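Local coordinates for GrgF (Penicillium sp. sh18, PDB 6LZH), which acts as a polyketide transferase in gregatin A biosynthesis, a fungal enzyme of the alpha/beta hydrolase fold associated with Claisen condensation of polyketide chains, at residues R79-A84 / Y212-S217; P139-T144 / N219-V224; Q151-L156 / M171-V176. All coordinates share one frame; numbering follows the deposited sequence.

Contact 1. Residues R79-A84 / Y212-S217. With NA (sodium ion), chain D.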
loop_
_atom_site.group_PDB
_atom_site.type_symbol
_atom_site.label_atom_id
_atom_site.label_comp_id
_atom_site.label_asym_id
_atom_site.label_seq_id
_atom_site.Cartn_x
_atom_site.Cartn_y
_atom_site.Cartn_z
ATOM N N ARG A 79 2.320 -14.257 11.726
ATOM C CA ARG A 79 2.464 -15.228 10.648
ATOM C C ARG A 79 1.242 -15.178 9.735
ATOM O O ARG A 79 0.179 -14.695 10.125
ATOM C CB ARG A 79 2.623 -16.631 11.213
ATOM C CG ARG A 79 3.481 -16.678 12.437
ATOM C CD ARG A 79 4.893 -16.327 12.078
ATOM N NE ARG A 79 5.465 -17.304 11.155
ATOM C CZ ARG A 79 6.636 -17.153 10.544
ATOM N NH1 ARG A 79 7.356 -16.047 10.738
ATOM N NH2 ARG A 79 7.074 -18.101 9.726
ATOM N N ASN A 80 1.402 -15.673 8.506
ATOM C CA ASN A 80 0.263 -15.837 7.602
ATOM C C ASN A 80 -0.524 -14.538 7.503
ATOM O O ASN A 80 -1.745 -14.490 7.673
ATOM C CB ASN A 80 -0.627 -16.981 8.073
ATOM C CG ASN A 80 0.096 -18.281 8.083
ATOM O OD1 ASN A 80 0.449 -18.820 9.138
ATOM N ND2 ASN A 80 0.372 -18.775 6.897
ATOM N N ASP A 81 0.222 -13.465 7.285
ATOM C CA ASP A 81 -0.275 -12.095 7.287
ATOM C C ASP A 81 0.283 -11.485 6.001
ATOM O O ASP A 81 1.477 -11.190 5.912
ATOM C CB ASP A 81 0.197 -11.372 8.550
ATOM C CG ASP A 81 -0.186 -9.918 8.563
ATOM O OD1 ASP A 81 -1.367 -9.630 8.293
ATOM O OD2 ASP A 81 0.702 -9.077 8.825
ATOM N N ILE A 82 -0.565 -11.350 4.989
ATOM C CA ILE A 82 -0.122 -11.179 3.609
ATOM C C ILE A 82 -0.156 -9.695 3.274
ATOM O O ILE A 82 -1.115 -8.995 3.620
ATOM C CB ILE A 82 -0.999 -11.981 2.625
ATOM C CG1 ILE A 82 -0.908 -13.505 2.838
ATOM C CG2 ILE A 82 -0.664 -11.634 1.189
ATOM C CD1 ILE A 82 0.385 -14.015 3.417
ATOM N N ASP A 83 0.900 -9.212 2.623
ATOM C CA ASP A 83 1.033 -7.796 2.284
ATOM C C ASP A 83 1.724 -7.736 0.926
ATOM O O ASP A 83 2.949 -7.869 0.852
ATOM C CB ASP A 83 1.826 -7.051 3.358
ATOM C CG ASP A 83 1.849 -5.546 3.133
ATOM O OD1 ASP A 83 1.433 -5.099 2.041
ATOM O OD2 ASP A 83 2.283 -4.818 4.051
ATOM N N ALA A 84 0.938 -7.563 -0.143
ATOM C CA ALA A 84 1.518 -7.580 -1.483
ATOM C C ALA A 84 2.550 -6.478 -1.650
ATOM O O ALA A 84 3.628 -6.710 -2.204
ATOM C CB ALA A 84 0.424 -7.436 -2.544
ATOM N N TYR A 212 -6.991 -8.934 4.495
ATOM C CA TYR A 212 -8.064 -8.373 3.673
ATOM C C TYR A 212 -8.029 -6.843 3.680
ATOM O O TYR A 212 -8.250 -6.211 2.639
ATOM C CB TYR A 212 -9.423 -8.891 4.152
ATOM C CG TYR A 212 -10.567 -8.473 3.236
ATOM C CD1 TYR A 212 -10.900 -9.227 2.113
ATOM C CD2 TYR A 212 -11.290 -7.307 3.477
ATOM C CE1 TYR A 212 -11.939 -8.840 1.259
ATOM C CE2 TYR A 212 -12.325 -6.910 2.626
ATOM C CZ TYR A 212 -12.643 -7.681 1.521
ATOM O OH TYR A 212 -13.669 -7.294 0.681
ATOM N N TYR A 213 -7.742 -6.238 4.840
ATOM C CA TYR A 213 -7.569 -4.786 4.929
ATOM C C TYR A 213 -6.523 -4.280 3.936
ATOM O O TYR A 213 -6.769 -3.336 3.178
ATOM C CB TYR A 213 -7.177 -4.396 6.364
ATOM C CG TYR A 213 -6.877 -2.911 6.557
ATOM C CD1 TYR A 213 -5.615 -2.378 6.275
ATOM C CD2 TYR A 213 -7.860 -2.041 7.021
ATOM C CE1 TYR A 213 -5.347 -1.020 6.451
ATOM C CE2 TYR A 213 -7.599 -0.680 7.193
ATOM C CZ TYR A 213 -6.342 -0.177 6.913
ATOM O OH TYR A 213 -6.080 1.170 7.104
ATOM N N LYS A 214 -5.331 -4.875 3.944
ATOM C CA LYS A 214 -4.282 -4.382 3.053
ATOM C C LYS A 214 -4.602 -4.628 1.580
ATOM O O LYS A 214 -4.205 -3.826 0.724
ATOM C CB LYS A 214 -2.950 -5.023 3.422
ATOM C CG LYS A 214 -2.356 -4.466 4.708
ATOM C CD LYS A 214 -0.919 -4.925 4.901
ATOM C CE LYS A 214 -0.383 -4.556 6.288
ATOM N NZ LYS A 214 -0.885 -5.487 7.354
ATOM N N SER A 215 -5.306 -5.717 1.249
ATOM C CA SER A 215 -5.589 -5.955 -0.159
ATOM C C SER A 215 -6.575 -4.942 -0.726
ATOM O O SER A 215 -6.534 -4.678 -1.929
ATOM C CB SER A 215 -6.095 -7.386 -0.392
ATOM O OG SER A 215 -7.270 -7.667 0.345
ATOM N N LEU A 216 -7.437 -4.342 0.102
ATOM C CA LEU A 216 -8.371 -3.360 -0.442
ATOM C C LEU A 216 -7.642 -2.153 -1.010
ATOM O O LEU A 216 -8.159 -1.500 -1.924
ATOM C CB LEU A 216 -9.370 -2.891 0.613
ATOM C CG LEU A 216 -10.521 -3.808 1.022
ATOM C CD1 LEU A 216 -11.441 -3.029 1.956
ATOM C CD2 LEU A 216 -11.300 -4.370 -0.186
ATOM N N SER A 217 -6.445 -1.851 -0.497
ATOM C CA SER A 217 -5.657 -0.725 -0.985
ATOM C C SER A 217 -4.647 -1.131 -2.043
ATOM O O SER A 217 -3.832 -0.296 -2.462
ATOM C CB SER A 217 -4.920 -0.033 0.162
ATOM O OG SER A 217 -4.134 -0.967 0.903
HETATM NA NA NA D . -6.926 -5.583 -4.044
HETATM O O HOH W 1 1.849 -6.817 8.899
HETATM O O HOH W 2 -8.283 -3.616 -4.374
HETATM O O HOH W 3 -8.052 -6.115 -6.320
HETATM O O HOH W 4 -5.613 -7.669 -4.277
#

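Contact 2. Residues P139-T144 / N219-V224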
loop_
_atom_site.group_PDB
_atom_site.type_symbol
_atom_site.label_atom_id
_atom_site.label_comp_id
_atom_site.label_asym_id
_atom_site.label_seq_id
_atom_site.Cartn_x
_atom_site.Cartn_y
_atom_site.Cartn_z
ATOM N N PRO A 139 -1.744 -15.601 -12.294
ATOM C CA PRO A 139 -1.676 -14.625 -11.195
ATOM C C PRO A 139 -3.032 -14.342 -10.574
ATOM O O PRO A 139 -4.053 -14.268 -11.262
ATOM C CB PRO A 139 -1.112 -13.370 -11.865
ATOM C CG PRO A 139 -1.476 -13.510 -13.328
ATOM C CD PRO A 139 -1.303 -15.012 -13.575
ATOM N N LEU A 140 -3.027 -14.176 -9.251
ATOM C CA LEU A 140 -4.229 -13.775 -8.522
ATOM C C LEU A 140 -4.360 -12.261 -8.647
ATOM O O LEU A 140 -3.462 -11.528 -8.228
ATOM C CB LEU A 140 -4.124 -14.211 -7.058
ATOM C CG LEU A 140 -5.083 -13.735 -5.959
ATOM C CD1 LEU A 140 -6.518 -13.672 -6.441
ATOM C CD2 LEU A 140 -4.971 -14.701 -4.785
ATOM N N ILE A 141 -5.440 -11.797 -9.268
ATOM C CA ILE A 141 -5.580 -10.383 -9.608
ATOM C C ILE A 141 -6.426 -9.635 -8.581
ATOM O O ILE A 141 -6.112 -8.496 -8.221
ATOM C CB ILE A 141 -6.168 -10.219 -11.030
ATOM C CG1 ILE A 141 -5.241 -10.819 -12.090
ATOM C CG2 ILE A 141 -6.438 -8.755 -11.342
ATOM C CD1 ILE A 141 -3.786 -10.393 -11.971
ATOM N N ASP A 142 -7.517 -10.236 -8.105
ATOM C CA ASP A 142 -8.435 -9.516 -7.232
ATOM C C ASP A 142 -8.852 -10.397 -6.069
ATOM O O ASP A 142 -9.343 -11.510 -6.277
ATOM C CB ASP A 142 -9.671 -9.045 -8.012
ATOM C CG ASP A 142 -10.607 -8.199 -7.169
ATOM O OD1 ASP A 142 -10.112 -7.334 -6.405
ATOM O OD2 ASP A 142 -11.835 -8.397 -7.281
ATOM N N SER A 143 -8.662 -9.887 -4.852
ATOM C CA SER A 143 -9.089 -10.539 -3.621
ATOM C C SER A 143 -10.347 -9.923 -3.030
ATOM O O SER A 143 -10.768 -10.344 -1.946
ATOM C CB SER A 143 -7.968 -10.486 -2.573
ATOM O OG SER A 143 -7.161 -11.646 -2.623
ATOM N N THR A 144 -10.950 -8.937 -3.711
ATOM C CA THR A 144 -12.053 -8.180 -3.128
ATOM C C THR A 144 -13.223 -9.084 -2.766
ATOM O O THR A 144 -13.870 -8.890 -1.730
ATOM C CB THR A 144 -12.503 -7.077 -4.086
ATOM O OG1 THR A 144 -11.433 -6.152 -4.294
ATOM C CG2 THR A 144 -13.711 -6.322 -3.519
ATOM N N ASN A 219 -4.181 -2.675 -5.788
ATOM C CA ASN A 219 -4.843 -2.955 -7.060
ATOM C C ASN A 219 -3.748 -3.056 -8.109
ATOM O O ASN A 219 -3.250 -2.033 -8.584
ATOM C CB ASN A 219 -5.861 -1.878 -7.417
ATOM C CG ASN A 219 -6.561 -2.165 -8.731
ATOM O OD1 ASN A 219 -6.306 -3.195 -9.376
ATOM N ND2 ASN A 219 -7.450 -1.259 -9.137
ATOM N N ILE A 220 -3.375 -4.297 -8.444
ATOM C CA ILE A 220 -2.300 -4.552 -9.397
ATOM C C ILE A 220 -2.588 -3.882 -10.739
ATOM O O ILE A 220 -1.664 -3.460 -11.441
ATOM C CB ILE A 220 -2.090 -6.082 -9.531
ATOM C CG1 ILE A 220 -0.838 -6.396 -10.333
ATOM C CG2 ILE A 220 -3.310 -6.778 -10.108
ATOM C CD1 ILE A 220 0.408 -5.766 -9.732
ATOM N N LEU A 221 -3.862 -3.763 -11.111
ATOM C CA LEU A 221 -4.207 -3.103 -12.368
ATOM C C LEU A 221 -3.716 -1.663 -12.415
ATOM O O LEU A 221 -3.555 -1.111 -13.507
ATOM C CB LEU A 221 -5.721 -3.131 -12.596
ATOM C CG LEU A 221 -6.409 -4.486 -12.773
ATOM C CD1 LEU A 221 -7.865 -4.304 -13.170
ATOM C CD2 LEU A 221 -5.697 -5.333 -13.796
ATOM N N ASN A 222 -3.454 -1.047 -11.267
ATOM C CA ASN A 222 -3.024 0.348 -11.242
ATOM C C ASN A 222 -1.531 0.539 -11.490
ATOM O O ASN A 222 -1.100 1.687 -11.664
ATOM C CB ASN A 222 -3.375 0.975 -9.900
ATOM C CG ASN A 222 -4.838 1.391 -9.808
ATOM O OD1 ASN A 222 -5.229 2.087 -8.876
ATOM N ND2 ASN A 222 -5.645 0.973 -10.778
ATOM N N VAL A 223 -0.721 -0.528 -11.480
ATOM C CA VAL A 223 0.714 -0.322 -11.647
ATOM C C VAL A 223 1.306 -1.173 -12.768
ATOM O O VAL A 223 2.459 -0.955 -13.155
ATOM C CB VAL A 223 1.474 -0.562 -10.322
ATOM C CG1 VAL A 223 0.809 0.213 -9.164
ATOM C CG2 VAL A 223 1.585 -2.049 -9.994
ATOM N N VAL A 224 0.547 -2.134 -13.312
ATOM C CA VAL A 224 1.155 -3.015 -14.317
ATOM C C VAL A 224 1.492 -2.274 -15.611
ATOM O O VAL A 224 2.355 -2.728 -16.381
ATOM C CB VAL A 224 0.273 -4.239 -14.616
ATOM C CG1 VAL A 224 0.252 -5.171 -13.419
ATOM C CG2 VAL A 224 -1.150 -3.821 -15.059
HETATM O O HOH W 5 -4.379 -6.725 -7.022
#

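Contact 3. Residues Q151-L156 / M171-V176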
loop_
_atom_site.group_PDB
_atom_site.type_symbol
_atom_site.label_atom_id
_atom_site.label_comp_id
_atom_site.label_asym_id
_atom_site.label_seq_id
_atom_site.Cartn_x
_atom_site.Cartn_y
_atom_site.Cartn_z
ATOM N N GLN A 151 -17.746 -5.253 4.676
ATOM C CA GLN A 151 -17.961 -4.538 5.932
ATOM C C GLN A 151 -17.609 -5.375 7.151
ATOM O O GLN A 151 -16.887 -4.870 8.029
ATOM C CB GLN A 151 -19.408 -4.042 6.000
ATOM C CG GLN A 151 -19.821 -3.182 4.815
ATOM C CD GLN A 151 -20.546 -3.976 3.733
ATOM O OE1 GLN A 151 -19.986 -4.908 3.145
ATOM N NE2 GLN A 151 -21.800 -3.611 3.473
ATOM N N PRO A 152 -18.066 -6.627 7.283
ATOM C CA PRO A 152 -17.683 -7.396 8.475
ATOM C C PRO A 152 -16.182 -7.556 8.620
ATOM O O PRO A 152 -15.666 -7.390 9.727
ATOM C CB PRO A 152 -18.388 -8.747 8.263
ATOM C CG PRO A 152 -19.509 -8.445 7.342
ATOM C CD PRO A 152 -18.966 -7.407 6.415
ATOM N N ILE A 153 -15.454 -7.855 7.539
ATOM C CA ILE A 153 -14.029 -8.105 7.719
ATOM C C ILE A 153 -13.295 -6.811 8.058
ATOM O O ILE A 153 -12.345 -6.819 8.846
ATOM C CB ILE A 153 -13.437 -8.803 6.483
ATOM C CG1 ILE A 153 -14.154 -10.128 6.234
ATOM C CG2 ILE A 153 -11.957 -9.112 6.694
ATOM C CD1 ILE A 153 -13.700 -10.829 4.975
ATOM N N LEU A 154 -13.735 -5.677 7.507
ATOM C CA LEU A 154 -13.124 -4.405 7.888
ATOM C C LEU A 154 -13.365 -4.099 9.366
ATOM O O LEU A 154 -12.465 -3.604 10.060
ATOM C CB LEU A 154 -13.650 -3.280 6.994
ATOM C CG LEU A 154 -13.071 -3.238 5.571
ATOM C CD1 LEU A 154 -13.731 -2.125 4.739
ATOM C CD2 LEU A 154 -11.556 -3.031 5.630
ATOM N N GLU A 155 -14.564 -4.410 9.877
ATOM C CA GLU A 155 -14.827 -4.212 11.304
ATOM C C GLU A 155 -13.930 -5.115 12.147
ATOM O O GLU A 155 -13.390 -4.683 13.177
ATOM C CB GLU A 155 -16.308 -4.481 11.608
ATOM C CG GLU A 155 -16.809 -3.965 12.939
ATOM C CD GLU A 155 -16.311 -4.786 14.125
ATOM O OE1 GLU A 155 -16.307 -6.039 14.058
ATOM O OE2 GLU A 155 -15.918 -4.168 15.123
ATOM N N LEU A 156 -13.756 -6.374 11.721
ATOM C CA LEU A 156 -12.826 -7.275 12.404
ATOM C C LEU A 156 -11.408 -6.728 12.383
ATOM O O LEU A 156 -10.658 -6.882 13.356
ATOM C CB LEU A 156 -12.844 -8.659 11.746
ATOM C CG LEU A 156 -14.183 -9.403 11.834
ATOM C CD1 LEU A 156 -14.092 -10.782 11.202
ATOM C CD2 LEU A 156 -14.641 -9.502 13.305
ATOM N N MET A 171 -5.890 -11.684 15.232
ATOM C CA MET A 171 -7.059 -12.468 14.862
ATOM C C MET A 171 -6.894 -13.058 13.468
ATOM O O MET A 171 -6.381 -12.406 12.556
ATOM C CB MET A 171 -8.314 -11.599 14.932
ATOM C CG MET A 171 -9.570 -12.265 14.452
ATOM S SD MET A 171 -10.847 -11.025 14.122
ATOM C CE MET A 171 -10.615 -9.951 15.543
ATOM N N TYR A 172 -7.336 -14.299 13.307
ATOM C CA TYR A 172 -7.234 -14.998 12.036
ATOM C C TYR A 172 -8.614 -15.426 11.566
ATOM O O TYR A 172 -9.526 -15.643 12.369
ATOM C CB TYR A 172 -6.312 -16.217 12.147
ATOM C CG TYR A 172 -4.857 -15.828 12.286
ATOM C CD1 TYR A 172 -4.308 -15.571 13.528
ATOM C CD2 TYR A 172 -4.035 -15.719 11.166
ATOM C CE1 TYR A 172 -2.992 -15.202 13.672
ATOM C CE2 TYR A 172 -2.707 -15.346 11.298
ATOM C CZ TYR A 172 -2.196 -15.092 12.555
ATOM O OH TYR A 172 -0.886 -14.726 12.708
ATOM N N LEU A 173 -8.765 -15.514 10.254
ATOM C CA LEU A 173 -9.948 -16.123 9.687
ATOM C C LEU A 173 -9.606 -17.487 9.114
ATOM O O LEU A 173 -8.533 -17.647 8.528
ATOM C CB LEU A 173 -10.533 -15.253 8.577
ATOM C CG LEU A 173 -11.121 -13.950 9.085
ATOM C CD1 LEU A 173 -11.648 -13.145 7.914
ATOM C CD2 LEU A 173 -12.207 -14.254 10.116
ATOM N N PRO A 174 -10.482 -18.478 9.255
ATOM C CA PRO A 174 -10.270 -19.751 8.567
ATOM C C PRO A 174 -10.703 -19.656 7.113
ATOM O O PRO A 174 -11.510 -18.804 6.723
ATOM C CB PRO A 174 -11.168 -20.721 9.341
ATOM C CG PRO A 174 -12.342 -19.854 9.715
ATOM C CD PRO A 174 -11.769 -18.456 9.978
ATOM N N TYR A 175 -10.146 -20.560 6.307
ATOM C CA TYR A 175 -10.572 -20.662 4.915
ATOM C C TYR A 175 -12.049 -21.024 4.815
ATOM O O TYR A 175 -12.739 -20.590 3.881
ATOM C CB TYR A 175 -9.728 -21.703 4.185
ATOM C CG TYR A 175 -8.314 -21.275 3.864
ATOM C CD1 TYR A 175 -7.800 -20.060 4.314
ATOM C CD2 TYR A 175 -7.495 -22.084 3.094
ATOM C CE1 TYR A 175 -6.508 -19.676 4.000
ATOM C CE2 TYR A 175 -6.211 -21.715 2.785
ATOM C CZ TYR A 175 -5.715 -20.513 3.238
ATOM O OH TYR A 175 -4.417 -20.158 2.905
ATOM N N VAL A 176 -12.544 -21.820 5.763
ATOM C CA VAL A 176 -13.929 -22.286 5.809
ATOM C C VAL A 176 -14.390 -22.215 7.258
ATOM O O VAL A 176 -13.786 -22.850 8.130
ATOM C CB VAL A 176 -14.085 -23.728 5.280
ATOM C CG1 VAL A 176 -15.563 -24.118 5.193
ATOM C CG2 VAL A 176 -13.401 -23.909 3.933
#

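Contact 1. Residues R79-A84 / Y212-S217
The carboxylate of D83 lies across the aliphatic end of K214. D83 OD2 sits 3.3 Å from K214 CD, and the two side chains cross at about a right angle. The D83 carboxylate meets the CD and CE methylenes of K214; the amine lies beyond. D83 CG, anti to the backbone N (chi1 -173°), brings the carboxylate against them. K214 stays extended up to a bend at chi4 (78°), which carries NZ past D83 toward D81. There K214 NZ stands 4.2 Å from D81 OD2, too far for a salt bridge. A water bridges the gap: it donates to D81 OD2 at 2.5 Å and accepts a weak bond from K214 NZ. R69 forms a salt bridge with D81 OD2, and S208 OG bonds OD1. D83 OD2 pairs with R85 of the second subunit. With an alanine here, that arginine would probably lose its mate and the K214 methylenes the carboxylate against them. On the far segment, S215 OG turns back to Y212 O at 2.9 Å, while S215 O binds the sodium ion at 2.3 Å. D83 is the N-cap of helix 84-99. The contact joins this helix start to the end of helix 209-216, within an alpha/beta hydrolase fold and at its dimer interface.

Contact 2. Residues P139-T144 / N219-V224
I141 meets I220 and L221 through its side chain, and I220 also through its carbonyl oxygen. Before it in the chain, P139 and L140 lead out of strand 133-137. L140 points away from 219-224. Its backbone bonds with that of C115, the probable nucleophile, and its O accepts from N119 ND2.

I141 carries the contact. I141 CG2, anti to the backbone N, lies 3.9 Å from I220 CG2. The I141 CD1 methyl is 4.1 Å from the same I220 CG2. The two isoleucines cross at about a right angle. A single branch of I220, its CG2 methyl, meets both methyls of I141. I220 CG1 is itself anti to its backbone N (chi1 -171°) and leads the end of the side chain away from 139-144. L221 CD2 approaches I141 CG2 more loosely, at 4.3 Å. Both I141 and L221 also rest on C251 of helix 245-254.

This is the alpha/beta hydrolase layout, in which loops leaving the C-terminal ends of the parallel strands gather near the catalytic residues. The loop after strand 133-137 is one of these. Here it meets the loop between helix 209-216 and strand 232-237. A water joins their backbones: it donates to I141 O at 2.8 Å and accepts from I220 N at 3.0 Å.

Beyond I141, the first segment folds on itself. T144 OG1 donates to D142 OD1 at 2.8 Å, using the syn lone pair of that oxygen. T144 N adds a weak bond to the same oxygen. T144 also packs on Y226 of the second subunit.

Contact 3. Residues Q151-L156 / M171-V176
L156 and M171 cross at about a right angle, with the sulfur of M171 laid against the base of the leucine. M171 SD is 3.9 Å from L156 CB and 4.2 Å from L156 CD2. The methionine reaches that far because its CG is anti to the backbone N (chi1 175°) and the chain runs on extended. A bend at chi3 (-42°) then turns the methyl toward the helix backbone, where M171 CE stands 3.8 Å from L156 O.

L173, two residues on, also points toward the helix. It meets L156 obliquely, methyl to methyl, with L173 CD2 at 4.1 Å from L156 CD1. The other methyl, L173 CD1, faces I153 CG2 at 4.2 Å. L173 thus touches two residues about one helical turn apart, I153 and L156, while M171 adds to the L156 end.

The arrangement sets helix 150-165 against strand 172-174, which pairs antiparallel with strand 206-208. This two-stranded sheet is separate from the main sheet of the hydrolase fold. It belongs to the insertion that follows strand 133-137, away from the catalytic residues.

V209 at the start of helix 209-216 packs on both M171 and L173. I153 also touches Y212 of that helix and N184. D160 OD1, farther along helix 150-165, accepts a hydrogen bond from M171 N.

In the fold
Helix 209-216 ties the three contacts together. In contact 1, Y212 bonds T144 of contact 2, Y212 OH to T144 O at 2.9 Å. Y212 CB also packs on I153 CG2 of contact 3 at 3.6 Å. R79 O accepts the Y172 hydroxyl, a second link between contacts 1 and 3. Contacts 2 and 3 do not touch: their centres are 21 Å apart. The sodium ion bound by S215 and W218 lies about 7 Å from the side chain of I220 in contact 2. The probable Cys-His-Asp triad is nearest to contacts 1 and 2: the I141 side chain is about 9 Å from those of D240 and H269, and the I82 side chain is about 10 Å from that of C115.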